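Local coordinates for Lmo0488 protein (Listeria monocytogenes serovar 1/2a, PDB 5TED) that binds shikimate through this effector-binding domain and, as a LysR-type transcriptional regulator, activates protocatechuate biosynthesis genes in response, at residues L97-F107 with D119-P129. Numbering follows the deposited sequence.
Sequences LQDTADYSYIF and DSLFAEINIQP
Leu97, Phe122 and Phe107 bury the largest areas where 97-107 meets 119-129, and the ring of Phe122 is the common partner. Leu97 lies over one of its faces: the methyl CD2 sits 4.0 Å from the centroid of the Phe122 ring, a CH-pi contact. With CG anti to the backbone N (chi1 -164°), the branch of Leu97 swings toward Phe122, and the turn about chi2 (53°) puts CD2 over the ring and 3.8 Å from Leu121 CB; a branched aliphatic chain suits a place with several neighbours. Pro129 covers the opposite face of Phe122, its CG 4.0 Å above the plane, so the ring is sandwiched between two saturated groups.

The edge of Phe122 turns to Tyr105 in a T-shaped pair, with planes at 87° and Phe122 CZ 3.6 Å from Tyr105 CZ. Tyrosine answers a double need here: its ring offers a face to Phe122, while its buried OH donates to Thr100 OG1, which in turn donates to Leu97 O. This relay ties the strand to the 3-10 turn that carries Leu97. Phe107 completes the aromatic cluster obliquely, its CE1 3.6 Å from Phe122 CE2; at its edge lies the carboxylate of Asp119, nearly coplanar with the ring and salt-bridged to Arg115.

A Schellman motif, with Asn126 at positive phi, ends the helix: Ile127 N bonds to Phe122 O and Asn126 N to Ala123 O. Just before Asn126, Ile125 CD1 packs 3.7 Å from Leu97 CB; just after it, Ile127 CD1 presses tightly on the aliphatic base of Gln98, 3.2 Å from Gln98 CB.

The contact lies within a beta-alpha-beta unit: strand 104-108, helix 115-124 and strand 130-135, the two strands parallel. Phe107 also touches Ile118 of the helix and Ile131 and Tyr134 of the second strand.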
ATOM      1  N   LEU A  97      10.645 -22.032  11.713  1.00 24.99           N
ATOM      2  CA  LEU A  97       9.892 -21.918  10.466  1.00 25.47           C
ATOM      3  C   LEU A  97       9.261 -23.253  10.089  1.00 28.69           C
ATOM      4  O   LEU A  97       8.133 -23.295   9.577  1.00 22.45           O
ATOM      5  CB  LEU A  97      10.779 -21.392   9.335  1.00 21.74           C
ATOM      6  CG  LEU A  97      10.094 -20.859   8.075  1.00 31.47           C
ATOM      7  CD1 LEU A  97       9.053 -19.810   8.443  1.00 23.96           C
ATOM      8  CD2 LEU A  97      11.139 -20.257   7.132  1.00 34.06           C
ATOM      9  N   GLN A  98       9.949 -24.363  10.378  1.00 31.58           N
ATOM     10  CA  GLN A  98       9.382 -25.659  10.036  1.00 32.36           C
ATOM     11  C   GLN A  98       8.116 -25.964  10.833  1.00 30.60           C
ATOM     12  O   GLN A  98       7.374 -26.876  10.459  1.00 30.68           O
ATOM     13  CB  GLN A  98      10.392 -26.797  10.244  1.00 38.45           C
ATOM     14  CG  GLN A  98      10.867 -26.976  11.672  1.00 44.63           C
ATOM     15  CD  GLN A  98      11.850 -28.128  11.828  1.00 51.95           C
ATOM     16  OE1 GLN A  98      12.366 -28.670  10.842  1.00 52.06           O
ATOM     17  NE2 GLN A  98      12.088 -28.528  13.073  1.00 53.31           N
ATOM     18  N   ASP A  99       7.856 -25.244  11.928  1.00 24.90           N
ATOM     19  CA  ASP A  99       6.603 -25.471  12.645  1.00 27.06           C
ATOM     20  C   ASP A  99       5.388 -25.037  11.838  1.00 27.35           C
ATOM     21  O   ASP A  99       4.258 -25.311  12.266  1.00 23.20           O
ATOM     22  CB  ASP A  99       6.616 -24.737  13.995  1.00 29.35           C
ATOM     23  CG  ASP A  99       7.667 -25.270  14.950  1.00 33.35           C
ATOM     24  OD1 ASP A  99       8.026 -26.465  14.839  1.00 29.72           O
ATOM     25  OD2 ASP A  99       8.142 -24.488  15.811  1.00 27.46           O
ATOM     26  N   THR A 100       5.588 -24.368  10.698  1.00 23.06           N
ATOM     27  CA  THR A 100       4.494 -23.889   9.852  1.00 24.78           C
ATOM     28  C   THR A 100       4.160 -24.844   8.717  1.00 29.94           C
ATOM     29  O   THR A 100       3.285 -24.529   7.900  1.00 27.24           O
ATOM     30  CB  THR A 100       4.824 -22.508   9.243  1.00 22.26           C
ATOM     31  OG1 THR A 100       5.875 -22.639   8.274  1.00 21.78           O
ATOM     32  CG2 THR A 100       5.251 -21.519  10.320  1.00 23.49           C
ATOM     33  N   ALA A 101       4.839 -25.994   8.648  1.00 27.73           N
ATOM     34  CA  ALA A 101       4.773 -26.841   7.460  1.00 28.94           C
ATOM     35  C   ALA A 101       3.343 -27.210   7.089  1.00 24.90           C
ATOM     36  O   ALA A 101       3.007 -27.294   5.903  1.00 29.14           O
ATOM     37  CB  ALA A 101       5.609 -28.104   7.669  1.00 29.48           C
ATOM     38  N   ASP A 102       2.485 -27.441   8.083  1.00 31.21           N
ATOM     39  CA  ASP A 102       1.142 -27.937   7.802  1.00 29.88           C
ATOM     40  C   ASP A 102       0.180 -26.862   7.293  1.00 33.03           C
ATOM     41  O   ASP A 102      -0.916 -27.209   6.846  1.00 29.45           O
ATOM     42  CB  ASP A 102       0.546 -28.589   9.051  1.00 27.86           C
ATOM     43  CG  ASP A 102       1.260 -29.880   9.443  1.00 32.97           C
ATOM     44  OD1 ASP A 102       1.895 -30.517   8.573  1.00 31.03           O
ATOM     45  OD2 ASP A 102       1.160 -30.263  10.622  1.00 36.26           O
ATOM     46  N   TYR A 103       0.547 -25.582   7.340  1.00 27.13           N
ATOM     47  CA  TYR A 103      -0.423 -24.501   7.206  1.00 27.74           C
ATOM     48  C   TYR A 103      -0.292 -23.750   5.888  1.00 24.03           C
ATOM     49  O   TYR A 103       0.794 -23.640   5.315  1.00 25.88           O
ATOM     50  CB  TYR A 103      -0.298 -23.545   8.384  1.00 24.86           C
ATOM     51  CG  TYR A 103      -0.558 -24.272   9.667  1.00 29.27           C
ATOM     52  CD1 TYR A 103      -1.826 -24.760   9.951  1.00 24.62           C
ATOM     53  CD2 TYR A 103       0.465 -24.521  10.576  1.00 23.30           C
ATOM     54  CE1 TYR A 103      -2.076 -25.450  11.116  1.00 31.38           C
ATOM     55  CE2 TYR A 103       0.220 -25.203  11.742  1.00 29.58           C
ATOM     56  CZ  TYR A 103      -1.045 -25.675  12.003  1.00 31.99           C
ATOM     57  OH  TYR A 103      -1.288 -26.361  13.165  1.00 33.59           O
ATOM     58  N   SER A 104      -1.431 -23.242   5.409  1.00 26.32           N
ATOM     59  CA  SER A 104      -1.495 -22.547   4.125  1.00 26.85           C
ATOM     60  C   SER A 104      -1.052 -21.085   4.243  1.00 23.34           C
ATOM     61  O   SER A 104      -1.545 -20.338   5.099  1.00 18.85           O
ATOM     62  CB  SER A 104      -2.912 -22.614   3.552  1.00 22.66           C
ATOM     63  OG  SER A 104      -2.970 -21.914   2.323  1.00 26.20           O
ATOM     64  N   TYR A 105      -0.161 -20.663   3.342  1.00 19.42           N
ATOM     65  CA  TYR A 105       0.416 -19.330   3.379  1.00 22.52           C
ATOM     66  C   TYR A 105      -0.320 -18.355   2.476  1.00 18.88           C
ATOM     67  O   TYR A 105      -0.816 -18.710   1.400  1.00 18.63           O
ATOM     68  CB  TYR A 105       1.881 -19.355   2.946  1.00 24.00           C
ATOM     69  CG  TYR A 105       2.835 -19.566   4.083  1.00 19.47           C
ATOM     70  CD1 TYR A 105       3.126 -20.854   4.531  1.00 20.40           C
ATOM     71  CD2 TYR A 105       3.455 -18.488   4.704  1.00 16.21           C
ATOM     72  CE1 TYR A 105       3.999 -21.065   5.581  1.00 21.16           C
ATOM     73  CE2 TYR A 105       4.340 -18.683   5.742  1.00 19.70           C
ATOM     74  CZ  TYR A 105       4.614 -19.975   6.167  1.00 17.77           C
ATOM     75  OH  TYR A 105       5.468 -20.167   7.205  1.00 20.65           O
ATOM     76  N   ILE A 106      -0.356 -17.112   2.939  1.00 18.49           N
ATOM     77  CA  ILE A 106      -0.528 -15.936   2.100  1.00 16.48           C
ATOM     78  C   ILE A 106       0.899 -15.491   1.808  1.00 22.55           C
ATOM     79  O   ILE A 106       1.589 -14.963   2.686  1.00 20.73           O
ATOM     80  CB  ILE A 106      -1.331 -14.845   2.809  1.00 16.16           C
ATOM     81  CG1 ILE A 106      -2.749 -15.344   3.108  1.00 24.11           C
ATOM     82  CG2 ILE A 106      -1.338 -13.558   1.975  1.00 15.89           C
ATOM     83  CD1 ILE A 106      -3.292 -14.809   4.396  1.00 24.77           C
ATOM     84  N   PHE A 107       1.361 -15.763   0.592  1.00 18.94           N
ATOM     85  CA  PHE A 107       2.758 -15.636   0.200  1.00 16.68           C
ATOM     86  C   PHE A 107       2.979 -14.359  -0.599  1.00 23.44           C
ATOM     87  O   PHE A 107       2.066 -13.863  -1.265  1.00 20.48           O
ATOM     88  CB  PHE A 107       3.169 -16.849  -0.646  1.00 20.19           C
ATOM     89  CG  PHE A 107       4.497 -17.461  -0.259  1.00 22.27           C
ATOM     90  CD1 PHE A 107       4.640 -18.134   0.937  1.00 19.00           C
ATOM     91  CD2 PHE A 107       5.587 -17.396  -1.121  1.00 22.60           C
ATOM     92  CE1 PHE A 107       5.855 -18.728   1.281  1.00 24.22           C
ATOM     93  CE2 PHE A 107       6.799 -17.968  -0.782  1.00 21.92           C
ATOM     94  CZ  PHE A 107       6.934 -18.636   0.426  1.00 24.30           C
ATOM     95  N   ASP A 119      12.427 -17.479   0.190  1.00 23.11           N
ATOM     96  CA  ASP A 119      12.598 -18.783  -0.452  1.00 24.57           C
ATOM     97  C   ASP A 119      13.836 -19.502   0.075  1.00 32.47           C
ATOM     98  O   ASP A 119      13.833 -20.731   0.233  1.00 31.86           O
ATOM     99  CB  ASP A 119      12.690 -18.623  -1.973  1.00 21.70           C
ATOM    100  CG  ASP A 119      11.379 -18.160  -2.599  1.00 24.15           C
ATOM    101  OD1 ASP A 119      10.343 -18.149  -1.902  1.00 28.30           O
ATOM    102  OD2 ASP A 119      11.393 -17.784  -3.785  1.00 21.58           O
ATOM    103  N   SER A 120      14.914 -18.762   0.337  1.00 28.34           N
ATOM    104  CA  SER A 120      16.109 -19.436   0.831  1.00 27.08           C
ATOM    105  C   SER A 120      15.894 -19.989   2.235  1.00 26.43           C
ATOM    106  O   SER A 120      16.403 -21.070   2.554  1.00 27.43           O
ATOM    107  CB  SER A 120      17.317 -18.496   0.788  1.00 31.44           C
ATOM    108  OG  SER A 120      17.301 -17.571   1.858  1.00 40.09           O
ATOM    109  N   LEU A 121      15.101 -19.305   3.064  1.00 24.68           N
ATOM    110  CA  LEU A 121      14.814 -19.818   4.401  1.00 22.98           C
ATOM    111  C   LEU A 121      14.066 -21.147   4.332  1.00 28.54           C
ATOM    112  O   LEU A 121      14.362 -22.075   5.093  1.00 27.05           O
ATOM    113  CB  LEU A 121      14.006 -18.787   5.193  1.00 24.63           C
ATOM    114  CG  LEU A 121      14.669 -17.436   5.473  1.00 19.36           C
ATOM    115  CD1 LEU A 121      13.766 -16.543   6.338  1.00 20.10           C
ATOM    116  CD2 LEU A 121      15.994 -17.676   6.159  1.00 26.07           C
ATOM    117  N   PHE A 122      13.081 -21.252   3.437  1.00 25.31           N
ATOM    118  CA  PHE A 122      12.347 -22.508   3.298  1.00 26.70           C
ATOM    119  C   PHE A 122      13.215 -23.584   2.663  1.00 31.87           C
ATOM    120  O   PHE A 122      13.131 -24.760   3.039  1.00 33.77           O
ATOM    121  CB  PHE A 122      11.073 -22.309   2.462  1.00 20.27           C
ATOM    122  CG  PHE A 122       9.951 -21.628   3.199  1.00 24.56           C
ATOM    123  CD1 PHE A 122       9.284 -22.274   4.233  1.00 26.87           C
ATOM    124  CD2 PHE A 122       9.531 -20.354   2.827  1.00 25.78           C
ATOM    125  CE1 PHE A 122       8.253 -21.640   4.922  1.00 22.74           C
ATOM    126  CE2 PHE A 122       8.484 -19.716   3.495  1.00 23.12           C
ATOM    127  CZ  PHE A 122       7.841 -20.364   4.543  1.00 25.57           C
ATOM    128  N   ALA A 123      14.037 -23.209   1.683  1.00 30.16           N
ATOM    129  CA  ALA A 123      14.938 -24.188   1.082  1.00 34.08           C
ATOM    130  C   ALA A 123      15.974 -24.670   2.092  1.00 38.21           C
ATOM    131  O   ALA A 123      16.344 -25.851   2.097  1.00 39.50           O
ATOM    132  CB  ALA A 123      15.605 -23.595  -0.156  1.00 29.78           C
ATOM    133  N   GLU A 124      16.456 -23.773   2.955  1.00 36.68           N
ATOM    134  CA  GLU A 124      17.439 -24.168   3.962  1.00 36.42           C
ATOM    135  C   GLU A 124      16.906 -25.283   4.851  1.00 37.19           C
ATOM    136  O   GLU A 124      17.629 -26.234   5.167  1.00 39.88           O
ATOM    137  CB  GLU A 124      17.828 -22.969   4.820  1.00 36.43           C
ATOM    138  CG  GLU A 124      18.766 -23.307   5.954  1.00 41.95           C
ATOM    139  CD  GLU A 124      19.268 -22.076   6.674  1.00 46.12           C
ATOM    140  OE1 GLU A 124      19.077 -20.955   6.148  1.00 42.59           O
ATOM    141  OE2 GLU A 124      19.857 -22.232   7.766  1.00 50.63           O
ATOM    142  N   ILE A 125      15.647 -25.179   5.272  1.00 34.91           N
ATOM    143  CA  ILE A 125      15.038 -26.172   6.148  1.00 38.31           C
ATOM    144  C   ILE A 125      14.332 -27.230   5.301  1.00 39.69           C
ATOM    145  O   ILE A 125      13.566 -28.050   5.819  1.00 39.61           O
ATOM    146  CB  ILE A 125      14.089 -25.505   7.163  1.00 37.25           C
ATOM    147  CG1 ILE A 125      12.987 -24.717   6.447  1.00 38.41           C
ATOM    148  CG2 ILE A 125      14.871 -24.576   8.085  1.00 37.27           C
ATOM    149  CD1 ILE A 125      11.839 -24.295   7.352  1.00 32.12           C
ATOM    150  N   ASN A 126      14.577 -27.201   3.990  1.00 38.70           N
ATOM    151  CA  ASN A 126      14.064 -28.205   3.050  1.00 46.25           C
ATOM    152  C   ASN A 126      12.556 -28.416   3.202  1.00 44.39           C
ATOM    153  O   ASN A 126      12.069 -29.540   3.316  1.00 45.42           O
ATOM    154  CB  ASN A 126      14.825 -29.526   3.219  1.00 56.93           C
ATOM    155  CG  ASN A 126      14.904 -30.324   1.929  1.00 66.34           C
ATOM    156  OD1 ASN A 126      15.683 -29.997   1.030  1.00 64.96           O
ATOM    157  ND2 ASN A 126      14.102 -31.382   1.836  1.00 72.12           N
ATOM    158  N   ILE A 127      11.807 -27.318   3.175  1.00 41.65           N
ATOM    159  CA  ILE A 127      10.351 -27.339   3.270  1.00 36.99           C
ATOM    160  C   ILE A 127       9.771 -26.623   2.062  1.00 33.27           C
ATOM    161  O   ILE A 127      10.281 -25.575   1.644  1.00 26.23           O
ATOM    162  CB  ILE A 127       9.849 -26.696   4.580  1.00 40.02           C
ATOM    163  CG1 ILE A 127      10.204 -27.586   5.769  1.00 52.20           C
ATOM    164  CG2 ILE A 127       8.355 -26.412   4.515  1.00 41.13           C
ATOM    165  CD1 ILE A 127       9.709 -27.039   7.086  1.00 57.40           C
ATOM    166  N   GLN A 128       8.706 -27.199   1.501  1.00 29.80           N
ATOM    167  CA  GLN A 128       7.973 -26.621   0.380  1.00 31.36           C
ATOM    168  C   GLN A 128       6.679 -26.045   0.935  1.00 31.63           C
ATOM    169  O   GLN A 128       5.717 -26.793   1.173  1.00 32.54           O
ATOM    170  CB  GLN A 128       7.677 -27.698  -0.666  1.00 45.37           C
ATOM    171  CG  GLN A 128       8.916 -28.288  -1.333  1.00 56.59           C
ATOM    172  CD  GLN A 128       8.639 -29.641  -1.987  1.00 63.97           C
ATOM    173  OE1 GLN A 128       8.114 -30.559  -1.353  1.00 60.20           O
ATOM    174  NE2 GLN A 128       8.987 -29.762  -3.266  1.00 69.94           N
ATOM    175  N   PRO A 129       6.592 -24.741   1.173  1.00 24.66           N
ATOM    176  CA  PRO A 129       5.411 -24.216   1.864  1.00 24.18           C
ATOM    177  C   PRO A 129       4.148 -24.412   1.032  1.00 22.08           C
ATOM    178  O   PRO A 129       4.177 -24.347  -0.198  1.00 28.57           O
ATOM    179  CB  PRO A 129       5.757 -22.735   2.055  1.00 27.97           C
ATOM    180  CG  PRO A 129       6.639 -22.433   0.892  1.00 27.74           C
ATOM    181  CD  PRO A 129       7.505 -23.662   0.756  1.00 23.63           C
TER
HETATM  182  O   HOH W   1       4.744 -27.577   3.285  1.00 57.08           O